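Local coordinates for putative lipoprotein YcdA (Bacillus subtilis subsp. subtilis str. 168, PDB 4R4G), which is of unknown function but is probably a membrane-attached lipoprotein that joins an immunoglobulin-like domain to a second domain of the NTF2 clan, at residues Ala15-Lys20 and Val125-Asp130; Val22-Pro27 and Val102-Gln107; Val45-Thr50 and Leu55-Met60; Ser151-Val156 and Lys168-Asn173; Ser249-Asp254 and Phe283-Pro288. One frame throughout, in Å; residues are numbered along the deposited sequence.

Contact 1. Residues Ala15-Lys20 and Val125-Asp130; sequences AQVKIK and VTFKID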
# COMPACT_ATOMS: atom_id res chain seq x y z
N ALA A 15 -17.70 -15.03 34.23
CA ALA A 15 -17.28 -13.93 33.35
C ALA A 15 -18.30 -13.63 32.25
O ALA A 15 -19.08 -14.51 31.89
CB ALA A 15 -15.93 -14.23 32.72
N GLN A 16 -18.30 -12.38 31.74
CA GLN A 16 -19.17 -11.96 30.65
C GLN A 16 -18.32 -11.39 29.53
O GLN A 16 -17.53 -10.47 29.75
CB GLN A 16 -20.24 -10.93 31.11
CG GLN A 16 -21.19 -10.51 29.97
CD GLN A 16 -21.92 -9.21 30.20
OE1 GLN A 16 -23.16 -9.18 30.29
NE2 GLN A 16 -21.19 -8.11 30.23
N VAL A 17 -18.46 -11.95 28.32
CA VAL A 17 -17.67 -11.51 27.18
C VAL A 17 -18.58 -10.85 26.16
O VAL A 17 -19.64 -11.38 25.82
CB VAL A 17 -16.85 -12.67 26.57
CG1 VAL A 17 -15.92 -12.19 25.46
CG2 VAL A 17 -16.06 -13.40 27.64
N LYS A 18 -18.15 -9.69 25.68
CA LYS A 18 -18.85 -8.92 24.67
C LYS A 18 -17.91 -8.68 23.52
O LYS A 18 -16.78 -8.23 23.75
CB LYS A 18 -19.35 -7.57 25.24
CG LYS A 18 -20.00 -7.63 26.63
CD LYS A 18 -20.67 -6.32 27.05
CE LYS A 18 -20.04 -5.71 28.28
NZ LYS A 18 -21.06 -5.11 29.17
N ILE A 19 -18.34 -8.96 22.29
CA ILE A 19 -17.54 -8.69 21.12
C ILE A 19 -17.96 -7.32 20.59
O ILE A 19 -19.04 -7.17 20.00
CB ILE A 19 -17.66 -9.79 20.06
CG1 ILE A 19 -17.24 -11.14 20.63
CG2 ILE A 19 -16.86 -9.40 18.83
CD1 ILE A 19 -17.31 -12.21 19.69
N LYS A 20 -17.12 -6.31 20.83
CA LYS A 20 -17.41 -4.93 20.47
C LYS A 20 -17.21 -4.66 18.97
O LYS A 20 -18.01 -3.90 18.41
CB LYS A 20 -16.59 -3.95 21.33
CG LYS A 20 -16.89 -4.08 22.82
CD LYS A 20 -16.71 -2.76 23.58
CE LYS A 20 -17.47 -2.76 24.90
NZ LYS A 20 -17.19 -1.57 25.73
N VAL A 125 -17.19 -19.61 27.06
CA VAL A 125 -18.18 -19.04 26.13
C VAL A 125 -17.59 -19.09 24.73
O VAL A 125 -16.39 -18.89 24.56
CB VAL A 125 -18.79 -17.64 26.43
CG1 VAL A 125 -19.78 -17.69 27.58
CG2 VAL A 125 -17.72 -16.58 26.65
N THR A 126 -18.45 -19.36 23.75
CA THR A 126 -18.09 -19.52 22.37
C THR A 126 -18.97 -18.61 21.47
O THR A 126 -20.18 -18.58 21.64
CB THR A 126 -18.15 -21.02 22.01
OG1 THR A 126 -17.88 -21.17 20.62
CG2 THR A 126 -19.49 -21.68 22.30
N PHE A 127 -18.37 -17.89 20.52
CA PHE A 127 -19.09 -17.03 19.57
C PHE A 127 -18.82 -17.43 18.13
O PHE A 127 -17.69 -17.78 17.79
CB PHE A 127 -18.69 -15.55 19.72
CG PHE A 127 -18.78 -14.97 21.11
CD1 PHE A 127 -17.73 -15.11 22.01
CD2 PHE A 127 -19.88 -14.21 21.49
CE1 PHE A 127 -17.81 -14.56 23.30
CE2 PHE A 127 -19.97 -13.67 22.78
CZ PHE A 127 -18.93 -13.84 23.68
N LYS A 128 -19.83 -17.34 17.28
CA LYS A 128 -19.67 -17.58 15.85
C LYS A 128 -19.54 -16.23 15.18
O LYS A 128 -20.22 -15.27 15.56
CB LYS A 128 -20.83 -18.39 15.28
CG LYS A 128 -20.92 -19.79 15.88
CD LYS A 128 -21.98 -20.60 15.23
CE LYS A 128 -22.10 -21.99 15.82
NZ LYS A 128 -23.30 -22.69 15.28
N ILE A 129 -18.57 -16.13 14.24
CA ILE A 129 -18.29 -14.93 13.45
C ILE A 129 -18.43 -15.29 11.97
O ILE A 129 -17.73 -16.19 11.50
CB ILE A 129 -16.88 -14.39 13.79
CG1 ILE A 129 -16.82 -13.88 15.24
CG2 ILE A 129 -16.44 -13.34 12.78
CD1 ILE A 129 -15.40 -13.64 15.80
N ASP A 130 -19.37 -14.64 11.26
CA ASP A 130 -19.52 -14.88 9.82
C ASP A 130 -18.57 -13.95 9.06
O ASP A 130 -18.77 -12.74 9.05
CB ASP A 130 -20.97 -14.68 9.34
CG ASP A 130 -21.17 -14.89 7.85
OD1 ASP A 130 -20.21 -15.33 7.17
OD2 ASP A 130 -22.29 -14.63 7.36

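Contact 2. Residues Val22-Pro27 and Val102-Gln107; sequences VSYTLP and VDKGKQ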
# COMPACT_ATOMS: atom_id res chain seq x y z
N VAL A 22 -15.39 -6.43 14.87
CA VAL A 22 -14.74 -7.48 14.08
C VAL A 22 -14.36 -6.91 12.72
O VAL A 22 -15.23 -6.51 11.94
CB VAL A 22 -15.57 -8.79 13.92
CG1 VAL A 22 -14.87 -9.78 13.00
CG2 VAL A 22 -15.85 -9.45 15.27
N SER A 23 -13.06 -6.90 12.41
CA SER A 23 -12.59 -6.40 11.13
C SER A 23 -11.40 -7.18 10.63
O SER A 23 -10.72 -7.85 11.40
CB SER A 23 -12.22 -4.92 11.25
OG SER A 23 -11.14 -4.74 12.14
N TYR A 24 -11.16 -7.09 9.32
CA TYR A 24 -10.00 -7.67 8.65
C TYR A 24 -8.90 -6.62 8.64
O TYR A 24 -9.17 -5.42 8.44
CB TYR A 24 -10.32 -8.10 7.22
CG TYR A 24 -11.27 -9.27 7.10
CD1 TYR A 24 -10.87 -10.56 7.46
CD2 TYR A 24 -12.53 -9.12 6.53
CE1 TYR A 24 -11.72 -11.65 7.31
CE2 TYR A 24 -13.39 -10.21 6.37
CZ TYR A 24 -12.98 -11.47 6.77
OH TYR A 24 -13.81 -12.55 6.61
N THR A 25 -7.68 -7.07 8.90
CA THR A 25 -6.52 -6.19 8.88
C THR A 25 -5.40 -6.88 8.11
O THR A 25 -5.44 -8.09 7.84
CB THR A 25 -6.06 -5.78 10.32
OG1 THR A 25 -5.67 -6.93 11.07
CG2 THR A 25 -7.10 -4.96 11.08
N LEU A 26 -4.42 -6.08 7.71
CA LEU A 26 -3.25 -6.61 7.05
C LEU A 26 -2.31 -6.98 8.14
O LEU A 26 -2.25 -6.25 9.13
CB LEU A 26 -2.60 -5.58 6.11
CG LEU A 26 -3.25 -5.30 4.76
CD1 LEU A 26 -2.56 -4.15 4.12
CD2 LEU A 26 -3.16 -6.51 3.83
N PRO A 27 -1.50 -8.05 7.98
CA PRO A 27 -0.54 -8.39 9.04
C PRO A 27 0.51 -7.29 9.32
O PRO A 27 0.65 -6.31 8.58
CB PRO A 27 0.12 -9.66 8.52
CG PRO A 27 -0.18 -9.71 7.07
CD PRO A 27 -1.45 -9.02 6.87
N VAL A 102 -6.15 -15.62 9.54
CA VAL A 102 -7.33 -16.17 8.86
C VAL A 102 -7.29 -16.00 7.34
O VAL A 102 -6.69 -15.06 6.81
CB VAL A 102 -8.66 -15.51 9.39
CG1 VAL A 102 -8.93 -15.89 10.84
CG2 VAL A 102 -8.68 -13.99 9.20
N ASP A 103 -8.01 -16.88 6.66
CA ASP A 103 -8.31 -16.86 5.23
C ASP A 103 -9.65 -16.10 5.14
O ASP A 103 -10.62 -16.49 5.80
CB ASP A 103 -8.37 -18.30 4.68
CG ASP A 103 -7.06 -19.05 4.77
OD1 ASP A 103 -6.12 -18.71 4.03
OD2 ASP A 103 -6.97 -20.02 5.57
N LYS A 104 -9.68 -14.95 4.46
CA LYS A 104 -10.82 -14.03 4.31
C LYS A 104 -12.12 -14.76 3.96
O LYS A 104 -12.11 -15.67 3.12
CB LYS A 104 -10.50 -12.97 3.22
CG LYS A 104 -11.53 -11.83 2.99
CD LYS A 104 -11.26 -11.13 1.64
CE LYS A 104 -12.30 -10.10 1.22
NZ LYS A 104 -11.99 -9.47 -0.10
N GLY A 105 -13.21 -14.32 4.59
CA GLY A 105 -14.57 -14.77 4.34
C GLY A 105 -14.91 -16.18 4.78
O GLY A 105 -15.74 -16.82 4.13
N LYS A 106 -14.34 -16.65 5.90
CA LYS A 106 -14.69 -18.00 6.35
C LYS A 106 -15.61 -17.93 7.59
O LYS A 106 -16.07 -16.84 7.97
CB LYS A 106 -13.44 -18.85 6.61
CG LYS A 106 -12.54 -19.07 5.38
CD LYS A 106 -13.20 -19.77 4.17
CE LYS A 106 -12.23 -20.01 3.02
NZ LYS A 106 -12.92 -20.53 1.79
N GLN A 107 -15.94 -19.10 8.16
CA GLN A 107 -16.79 -19.17 9.34
C GLN A 107 -15.91 -19.36 10.56
O GLN A 107 -15.26 -20.39 10.72
CB GLN A 107 -17.85 -20.28 9.21
CG GLN A 107 -18.85 -20.02 8.07
CD GLN A 107 -19.43 -18.62 8.09
OE1 GLN A 107 -20.01 -18.17 9.08
NE2 GLN A 107 -19.24 -17.88 6.99

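Contact 3. Residues Val45-Thr50 and Leu55-Met60; sequences VAVKNT and LNVDSM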
# COMPACT_ATOMS: atom_id res chain seq x y z
N VAL A 45 -12.77 -7.09 22.09
CA VAL A 45 -13.60 -7.73 23.09
C VAL A 45 -13.56 -6.93 24.38
O VAL A 45 -12.67 -6.10 24.57
CB VAL A 45 -13.19 -9.22 23.36
CG1 VAL A 45 -13.36 -10.09 22.12
CG2 VAL A 45 -11.78 -9.34 23.94
N ALA A 46 -14.51 -7.22 25.28
CA ALA A 46 -14.65 -6.68 26.62
C ALA A 46 -15.00 -7.82 27.52
O ALA A 46 -15.89 -8.60 27.19
CB ALA A 46 -15.73 -5.62 26.65
N VAL A 47 -14.25 -7.97 28.63
CA VAL A 47 -14.50 -9.07 29.57
C VAL A 47 -14.86 -8.48 30.93
O VAL A 47 -14.02 -7.84 31.57
CB VAL A 47 -13.32 -10.09 29.65
CG1 VAL A 47 -13.71 -11.31 30.50
CG2 VAL A 47 -12.88 -10.54 28.27
N LYS A 48 -16.12 -8.67 31.36
CA LYS A 48 -16.66 -8.23 32.66
C LYS A 48 -16.58 -9.39 33.66
O LYS A 48 -17.01 -10.50 33.32
CB LYS A 48 -18.11 -7.73 32.50
CG LYS A 48 -18.70 -7.07 33.76
CD LYS A 48 -19.63 -5.88 33.44
CE LYS A 48 -20.18 -5.26 34.71
NZ LYS A 48 -20.82 -3.94 34.47
N ASN A 49 -16.03 -9.15 34.86
CA ASN A 49 -15.96 -10.20 35.89
C ASN A 49 -17.32 -10.26 36.58
O ASN A 49 -17.63 -9.37 37.38
CB ASN A 49 -14.80 -9.94 36.89
CG ASN A 49 -14.62 -10.96 38.00
OD1 ASN A 49 -15.38 -11.92 38.18
ND2 ASN A 49 -13.58 -10.78 38.80
N THR A 50 -18.15 -11.27 36.25
CA THR A 50 -19.49 -11.41 36.84
C THR A 50 -19.44 -12.18 38.18
O THR A 50 -20.46 -12.25 38.87
CB THR A 50 -20.50 -12.05 35.87
OG1 THR A 50 -20.00 -13.28 35.35
CG2 THR A 50 -20.92 -11.12 34.74
N LEU A 55 -10.29 -11.93 38.78
CA LEU A 55 -10.10 -12.74 37.57
C LEU A 55 -8.98 -12.21 36.68
O LEU A 55 -9.06 -11.08 36.21
CB LEU A 55 -11.43 -12.71 36.78
CG LEU A 55 -11.52 -13.48 35.46
CD1 LEU A 55 -11.43 -14.99 35.67
CD2 LEU A 55 -12.79 -13.11 34.72
N ASN A 56 -7.97 -13.06 36.40
CA ASN A 56 -6.90 -12.68 35.46
C ASN A 56 -7.41 -12.86 34.04
O ASN A 56 -7.99 -13.90 33.75
CB ASN A 56 -5.64 -13.51 35.67
CG ASN A 56 -5.04 -13.48 37.04
OD1 ASN A 56 -4.51 -12.47 37.50
ND2 ASN A 56 -4.99 -14.65 37.68
N VAL A 57 -7.22 -11.85 33.16
CA VAL A 57 -7.67 -11.95 31.77
C VAL A 57 -6.47 -11.68 30.85
O VAL A 57 -5.80 -10.65 30.99
CB VAL A 57 -8.89 -11.05 31.44
CG1 VAL A 57 -9.26 -11.12 29.96
CG2 VAL A 57 -10.10 -11.42 32.31
N ASP A 58 -6.20 -12.64 29.94
CA ASP A 58 -5.09 -12.60 28.98
C ASP A 58 -5.57 -12.94 27.58
O ASP A 58 -6.63 -13.56 27.42
CB ASP A 58 -3.98 -13.59 29.41
CG ASP A 58 -2.63 -13.41 28.73
OD1 ASP A 58 -2.50 -13.85 27.57
OD2 ASP A 58 -1.72 -12.84 29.36
N SER A 59 -4.79 -12.52 26.56
CA SER A 59 -5.02 -12.80 25.15
C SER A 59 -5.09 -14.32 24.93
O SER A 59 -5.94 -14.80 24.18
CB SER A 59 -3.90 -12.19 24.30
OG SER A 59 -3.22 -11.17 25.01
N MSE A 60 -4.19 -15.08 25.64
CA MSE A 60 -4.05 -16.55 25.63
C MSE A 60 -5.33 -17.29 26.03
O MSE A 60 -5.41 -18.50 25.87
CB MSE A 60 -2.93 -16.98 26.59
CG MSE A 60 -1.56 -17.04 25.94
SE MSE A 60 -0.20 -17.57 27.24
CE MSE A 60 1.30 -17.80 25.97

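Contact 4. Residues Ser151-Val156 and Lys168-Asn173; sequences SAYVDV and KITGAN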
# COMPACT_ATOMS: atom_id res chain seq x y z
N SER A 151 -1.32 4.33 -7.13
CA SER A 151 -1.57 4.12 -8.55
C SER A 151 -2.08 5.42 -9.21
O SER A 151 -1.67 5.69 -10.34
CB SER A 151 -2.57 2.97 -8.76
OG SER A 151 -2.61 2.53 -10.11
N ALA A 152 -2.92 6.23 -8.49
CA ALA A 152 -3.44 7.53 -8.97
C ALA A 152 -2.30 8.53 -9.17
O ALA A 152 -2.30 9.27 -10.15
CB ALA A 152 -4.46 8.09 -7.99
N TYR A 153 -1.31 8.53 -8.25
CA TYR A 153 -0.11 9.35 -8.31
C TYR A 153 0.68 9.00 -9.56
O TYR A 153 1.08 9.89 -10.28
CB TYR A 153 0.76 9.15 -7.06
CG TYR A 153 0.51 10.14 -5.95
CD1 TYR A 153 1.18 11.36 -5.91
CD2 TYR A 153 -0.36 9.85 -4.91
CE1 TYR A 153 0.98 12.27 -4.87
CE2 TYR A 153 -0.58 10.75 -3.86
CZ TYR A 153 0.09 11.96 -3.85
OH TYR A 153 -0.13 12.85 -2.84
N VAL A 154 0.85 7.69 -9.83
CA VAL A 154 1.57 7.17 -11.01
C VAL A 154 0.82 7.62 -12.29
O VAL A 154 1.45 8.13 -13.22
CB VAL A 154 1.78 5.63 -10.92
CG1 VAL A 154 2.28 5.05 -12.24
CG2 VAL A 154 2.76 5.29 -9.81
N ASP A 155 -0.50 7.49 -12.29
CA ASP A 155 -1.34 7.88 -13.42
C ASP A 155 -1.12 9.35 -13.83
O ASP A 155 -0.76 9.62 -14.98
CB ASP A 155 -2.82 7.65 -13.08
CG ASP A 155 -3.37 6.27 -13.39
OD1 ASP A 155 -2.56 5.34 -13.64
OD2 ASP A 155 -4.60 6.12 -13.41
N VAL A 156 -1.28 10.28 -12.87
CA VAL A 156 -1.16 11.72 -13.13
C VAL A 156 0.29 12.16 -13.37
O VAL A 156 0.51 12.96 -14.28
CB VAL A 156 -1.85 12.61 -12.06
CG1 VAL A 156 -3.32 12.24 -11.91
CG2 VAL A 156 -1.14 12.56 -10.72
N LYS A 168 -9.94 13.55 -4.86
CA LYS A 168 -10.80 12.86 -3.88
C LYS A 168 -10.02 11.84 -3.05
O LYS A 168 -10.14 11.81 -1.83
CB LYS A 168 -11.99 12.14 -4.57
CG LYS A 168 -12.87 13.00 -5.48
CD LYS A 168 -13.62 12.17 -6.54
CE LYS A 168 -14.28 13.01 -7.61
NZ LYS A 168 -14.72 12.19 -8.77
N ILE A 169 -9.22 11.01 -3.73
CA ILE A 169 -8.46 9.91 -3.17
C ILE A 169 -7.22 10.38 -2.38
O ILE A 169 -6.96 9.84 -1.31
CB ILE A 169 -8.10 8.95 -4.35
CG1 ILE A 169 -9.26 7.96 -4.62
CG2 ILE A 169 -6.77 8.22 -4.22
CD1 ILE A 169 -9.04 7.01 -5.88
N THR A 170 -6.46 11.37 -2.88
CA THR A 170 -5.19 11.79 -2.27
C THR A 170 -5.23 13.05 -1.39
O THR A 170 -4.44 13.16 -0.46
CB THR A 170 -4.15 12.06 -3.37
OG1 THR A 170 -4.62 13.16 -4.13
CG2 THR A 170 -3.94 10.88 -4.29
N GLY A 171 -6.07 14.02 -1.74
CA GLY A 171 -6.12 15.29 -1.03
C GLY A 171 -5.21 16.36 -1.61
O GLY A 171 -5.37 17.54 -1.28
N ALA A 172 -4.26 15.97 -2.49
CA ALA A 172 -3.31 16.87 -3.19
C ALA A 172 -3.97 17.43 -4.42
O ALA A 172 -4.97 16.86 -4.87
CB ALA A 172 -2.06 16.09 -3.57
N ASN A 173 -3.46 18.54 -5.00
CA ASN A 173 -4.06 19.03 -6.23
C ASN A 173 -3.13 18.67 -7.38
O ASN A 173 -1.93 18.95 -7.31
CB ASN A 173 -4.43 20.51 -6.18
CG ASN A 173 -3.39 21.50 -6.59
OD1 ASN A 173 -3.30 21.88 -7.77
ND2 ASN A 173 -2.66 22.00 -5.60

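Contact 5. Residues Ser249-Asp254 and Phe283-Pro288; sequences SDRIED and FKKLGP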
# COMPACT_ATOMS: atom_id res chain seq x y z
N SER A 249 19.97 5.25 -26.64
CA SER A 249 21.27 5.85 -26.96
C SER A 249 21.55 5.73 -28.44
O SER A 249 21.62 6.74 -29.13
CB SER A 249 22.39 5.16 -26.16
OG SER A 249 22.44 3.76 -26.39
N ASP A 250 21.61 4.47 -28.93
CA ASP A 250 21.88 4.10 -30.32
C ASP A 250 20.82 4.66 -31.27
O ASP A 250 21.19 5.20 -32.30
CB ASP A 250 22.00 2.57 -30.47
CG ASP A 250 23.11 1.93 -29.65
OD1 ASP A 250 24.25 2.45 -29.67
OD2 ASP A 250 22.85 0.88 -29.01
N ARG A 251 19.54 4.58 -30.91
CA ARG A 251 18.44 5.09 -31.74
C ARG A 251 18.61 6.55 -32.04
O ARG A 251 18.39 6.96 -33.18
CB ARG A 251 17.10 4.86 -31.06
CG ARG A 251 16.78 3.41 -30.84
CD ARG A 251 15.49 3.31 -30.09
NE ARG A 251 14.44 2.84 -30.97
CZ ARG A 251 13.91 1.63 -30.88
NH1 ARG A 251 14.31 0.80 -29.93
NH2 ARG A 251 12.98 1.24 -31.73
N ILE A 252 18.99 7.35 -31.02
CA ILE A 252 19.20 8.78 -31.23
C ILE A 252 20.49 8.95 -32.02
O ILE A 252 20.48 9.63 -33.04
CB ILE A 252 19.14 9.61 -29.92
CG1 ILE A 252 17.70 9.59 -29.36
CG2 ILE A 252 19.57 11.05 -30.17
CD1 ILE A 252 17.63 9.59 -27.91
N GLU A 253 21.57 8.25 -31.60
CA GLU A 253 22.87 8.24 -32.31
C GLU A 253 22.64 7.96 -33.81
O GLU A 253 23.17 8.70 -34.64
CB GLU A 253 23.82 7.18 -31.67
CG GLU A 253 25.24 7.11 -32.23
CD GLU A 253 25.99 5.82 -31.92
OE1 GLU A 253 26.14 5.48 -30.72
OE2 GLU A 253 26.42 5.13 -32.87
N ASP A 254 21.79 6.96 -34.15
CA ASP A 254 21.48 6.58 -35.53
C ASP A 254 20.60 7.62 -36.23
O ASP A 254 20.78 7.85 -37.42
CB ASP A 254 20.84 5.17 -35.62
CG ASP A 254 21.69 4.00 -35.10
OD1 ASP A 254 22.93 4.00 -35.30
OD2 ASP A 254 21.11 3.06 -34.51
N PHE A 283 11.57 7.26 -27.97
CA PHE A 283 11.19 6.70 -26.66
C PHE A 283 9.85 5.96 -26.77
O PHE A 283 9.72 4.86 -26.26
CB PHE A 283 11.10 7.80 -25.59
CG PHE A 283 10.90 7.26 -24.19
CD1 PHE A 283 9.62 6.93 -23.74
CD2 PHE A 283 11.98 7.02 -23.35
CE1 PHE A 283 9.43 6.39 -22.47
CE2 PHE A 283 11.78 6.50 -22.07
CZ PHE A 283 10.51 6.19 -21.63
N LYS A 284 8.86 6.58 -27.42
CA LYS A 284 7.53 6.04 -27.68
C LYS A 284 7.59 4.71 -28.46
O LYS A 284 6.60 3.98 -28.47
CB LYS A 284 6.69 7.06 -28.48
CG LYS A 284 6.01 8.18 -27.68
CD LYS A 284 5.41 9.20 -28.69
CE LYS A 284 4.99 10.52 -28.09
NZ LYS A 284 4.57 11.48 -29.15
N LYS A 285 8.72 4.40 -29.12
CA LYS A 285 8.94 3.17 -29.90
C LYS A 285 9.44 2.00 -29.04
O LYS A 285 9.47 0.87 -29.53
CB LYS A 285 9.99 3.42 -30.97
CG LYS A 285 9.55 4.27 -32.14
CD LYS A 285 10.59 4.12 -33.22
CE LYS A 285 10.51 5.24 -34.20
NZ LYS A 285 11.62 5.16 -35.17
N LEU A 286 9.90 2.26 -27.79
CA LEU A 286 10.49 1.24 -26.93
C LEU A 286 9.44 0.39 -26.24
O LEU A 286 8.38 0.90 -25.85
CB LEU A 286 11.39 1.85 -25.86
CG LEU A 286 12.39 2.92 -26.19
CD1 LEU A 286 12.76 3.68 -24.93
CD2 LEU A 286 13.63 2.35 -26.84
N GLY A 287 9.77 -0.86 -25.99
CA GLY A 287 8.88 -1.78 -25.28
C GLY A 287 9.28 -2.06 -23.85
O GLY A 287 10.35 -1.63 -23.40
N PRO A 288 8.46 -2.80 -23.09
CA PRO A 288 8.84 -3.11 -21.71
C PRO A 288 10.04 -4.05 -21.62
O PRO A 288 10.34 -4.80 -22.56
CB PRO A 288 7.60 -3.79 -21.13
CG PRO A 288 6.53 -3.63 -22.12
CD PRO A 288 7.17 -3.43 -23.43

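Contact 1. Residues Ala15-Lys20 and Val125-Asp130
In the immunoglobulin-like β-sandwich, Val17 and Ile19 of one sheet close on Val125 and Phe127 of the other. Strand 16-20 belongs to the sheet that also holds strand 39-48, and strand 125-130 is an outermost strand of the opposing sheet. The two run nearly parallel, their axes 16° apart and 8.8 Å from each other at the closest approach. The contact is packing, without a hydrogen bond across it. The Phe127 ring is the main filler, since its CG stands anti to the carbonyl carbon (chi1 -52°) and the ring reaches across to the other strand. Ile19 comes over one face: its CD1 makes a CH-pi contact 3.8 Å from the ring centroid, displaced toward the CG side. Val17 meets the far end of the same ring, with CG1 3.7 Å from Phe127 CE1. The carbonyl oxygen of Val17 sits at the ring edge, near its plane. Val125 adds a purely aliphatic contact one step along the strand, its side chain lying alongside that of Val17 with the two pointing opposite ways. Tyr112 of strand 107-112 also touches Val17, while Lys10 of strand 9-11 touches Phe127. Where the two valines meet, the CG2 methyl of Val17 lies 3.7 Å from CG2 of Val125.

Contact 2. Residues Val22-Pro27 and Val102-Gln107
The Tyr24 ring has the aliphatic part of Lys104 over one face and Val102 at its edge, while its hydroxyl reaches the backbone of Gly105. Strand 16-25 of the immunoglobulin-like sandwich is thus tied to the loop that carries the chain from strand 93-102 in one sheet to strand 107-112 in the other. Lys104 CG makes a CH-pi contact 4.2 Å from the ring centroid, 17° off the normal and displaced toward the CZ side. The lysine side chain lies roughly perpendicular to that of the tyrosine; because Lys104 CG is anti to its own nitrogen (chi1 -175°) and the chain is extended beyond it, CG touches the ring while the rest of the chain leads away. Val102 CG2 approaches near the ring plane, 4.3 Å from Tyr24 CE1. Ile136 and Ala140 of helix 134-141 also pack on Tyr24, placing the contact where the sandwich meets the helical part of the chain. The phenol oxygen is held by more than one partner: it is hydrogen-bonded to Gly131 O as well as to the loop, with a weak bond to the hydroxyl of Tyr108. Gly105 takes a positive phi of 70°, a backbone shape that favours glycine, as the loop turns past the tyrosine. Its N-H donates to Tyr24 OH, the N-to-O distance being 2.8 Å, and the nitrogen stands oblique to the ring.

Contact 3. Residues Val45-Thr50 and Leu55-Met60
Asn49 reaches toward Leu55 from its CB, whose bond to CA already points at the segment Leu55-Met60. CG follows anti to the backbone nitrogen (chi1 -179°), which carries the amide away from its own backbone and across to the leucine. At the branch, Asn49 CG lies 3.8 Å from Leu55 CB. Further out, ND2 comes to 3.5 Å from that same Leu55 CB, so the amide nitrogen rests against the leucine's CB methylene. Asn49 ND2 is also near Leu55 N, but both are donors and no bond forms; the amide nitrogen instead gives its hydrogens to Ile88 O and Asp53 O. The other branch, OD1, accepts a weak bond from Gly51 N. This buried amide thereby ties together the short connection between strands 39-48 and 55-57 of the immunoglobulin-like domain and strand 86-88, which pairs antiparallel with 55-57. Two residues away on either segment the contact turns apolar. Val47 and Val57 meet tip to tip, CG2 of Val47 being 4.0 Å from CG1 of Val57, and CG1 of Val47 stands equally far from CG2 of Val57. Val94 of strand 93-102 also touches Val57. Tyr112 of strand 107-112 touches Val47, Leu55 and Val57 alike, so one tyrosine borders both strands.

Contact 4. Residues Ser151-Val156 and Lys168-Asn173
Apolar contacts carry most of the junction, and Tyr153 and Thr170 make the closest of them. The threonine methyl CG2 lies 3.4 Å from Tyr153 CE2, oblique to the ring, with the two side chains crossing at a slant. Beyond the methyl, the hydroxyl end of Tyr153 passes the Ala172 methyl, OH to CB 3.8 Å. A looser pair sits one residue back on helix 145-157, Ala152 CB to Ile169 CG2 at 4.4 Å. Aromatic packing joins in from outside these segments, since the rings of Tyr153 and Phe166 meet edge-to-face. Replacing Tyr153 with an alanine would probably leave the Thr170 and Ala172 methyls and the Phe166 ring without their common partner, opening a gap between the helices. No hydrogen bond crosses the contact. Thr170 holds OG1 between its backbone nitrogen and carbonyl carbon (chi1 65°), where it is satisfied within its own helix end: it is hydrogen-bonded to Phe166 O and accepts from Ala172 N at 3.3 Å. Tyr153 OH has a weak bond with Leu309 N. Gly171 leaves the helix with positive phi, and Asn173 then caps the next one, its OD1 accepting from Glu176 N. A helix end packed on helix 145-157, an ST turn, then an N-cap: these make up the corner between consecutive helices in the helical part of the C-terminal α/β domain, family DUF5105.

Contact 5. Residues Ser249-Asp254 and Phe283-Pro288
Arg251, Lys285 and Leu286 make this contact, the arginine giving up the largest share of surface. Arg251 projects from helix 248-260 toward the loop that follows helix 268-283, and a bend at chi3 (108°) turns its guanidinium across both loop residues. One arm runs along Leu286: NH1 stands 3.5 Å from Leu286 CD2, and the methylene CD is 3.9 Å from the same methyl. At the other arm, Lys285 CB lies 3.8 Å from Arg251 NH2, oblique to the guanidinium plane. Both loop residues lie in the type I turn that ends helix 268-283, closed by Leu286 N donating to Phe283 O at 3.0 Å. Leu286 also packs on Val243 of strand 233-244 and on Ala245 just after it. The charged ends find mates outside the segments: Arg251 NH1 is hydrogen-bonded to Ser247 OG, its NE makes a long, weak ion pair with Glu282, and Lys285 NZ makes a salt bridge with that same glutamate. An alanine at Arg251 would probably leave Leu286 CD2 and the Lys285 methylenes without their cover, and Ser247 OG without this partner. While Arg251 NH2 rests against the lysine methylenes, the like charges of Arg251 NH2 and Lys285 NZ, 5.4 Å apart, are probably offset by Glu282, which pairs firmly with Lys285 and only weakly with Arg251.

Overall arrangement
Contacts 1, 2 and 3 belong to the immunoglobulin-like domain; contacts 4 and 5 belong to the second domain. Contacts 1 and 3 lie 12 Å apart, centre to centre, and are stitched through the sheet by probable hydrogen bonds, Gln16 N to Lys48 O at 2.8 Å among them. Contacts 1 and 2 share strand 16-25, and Gln107 NE2 probably bonds to Asp130 OD1 (2.7 Å). Of the first three, contact 2 lies nearest the contacts of the second domain, its nearest atoms about 14 Å from those of contact 4. Contacts 4 and 5 have centres 30 Å apart. The extremes, contacts 3 and 5, stand 67 Å apart between centres, consistent with an elongated molecule.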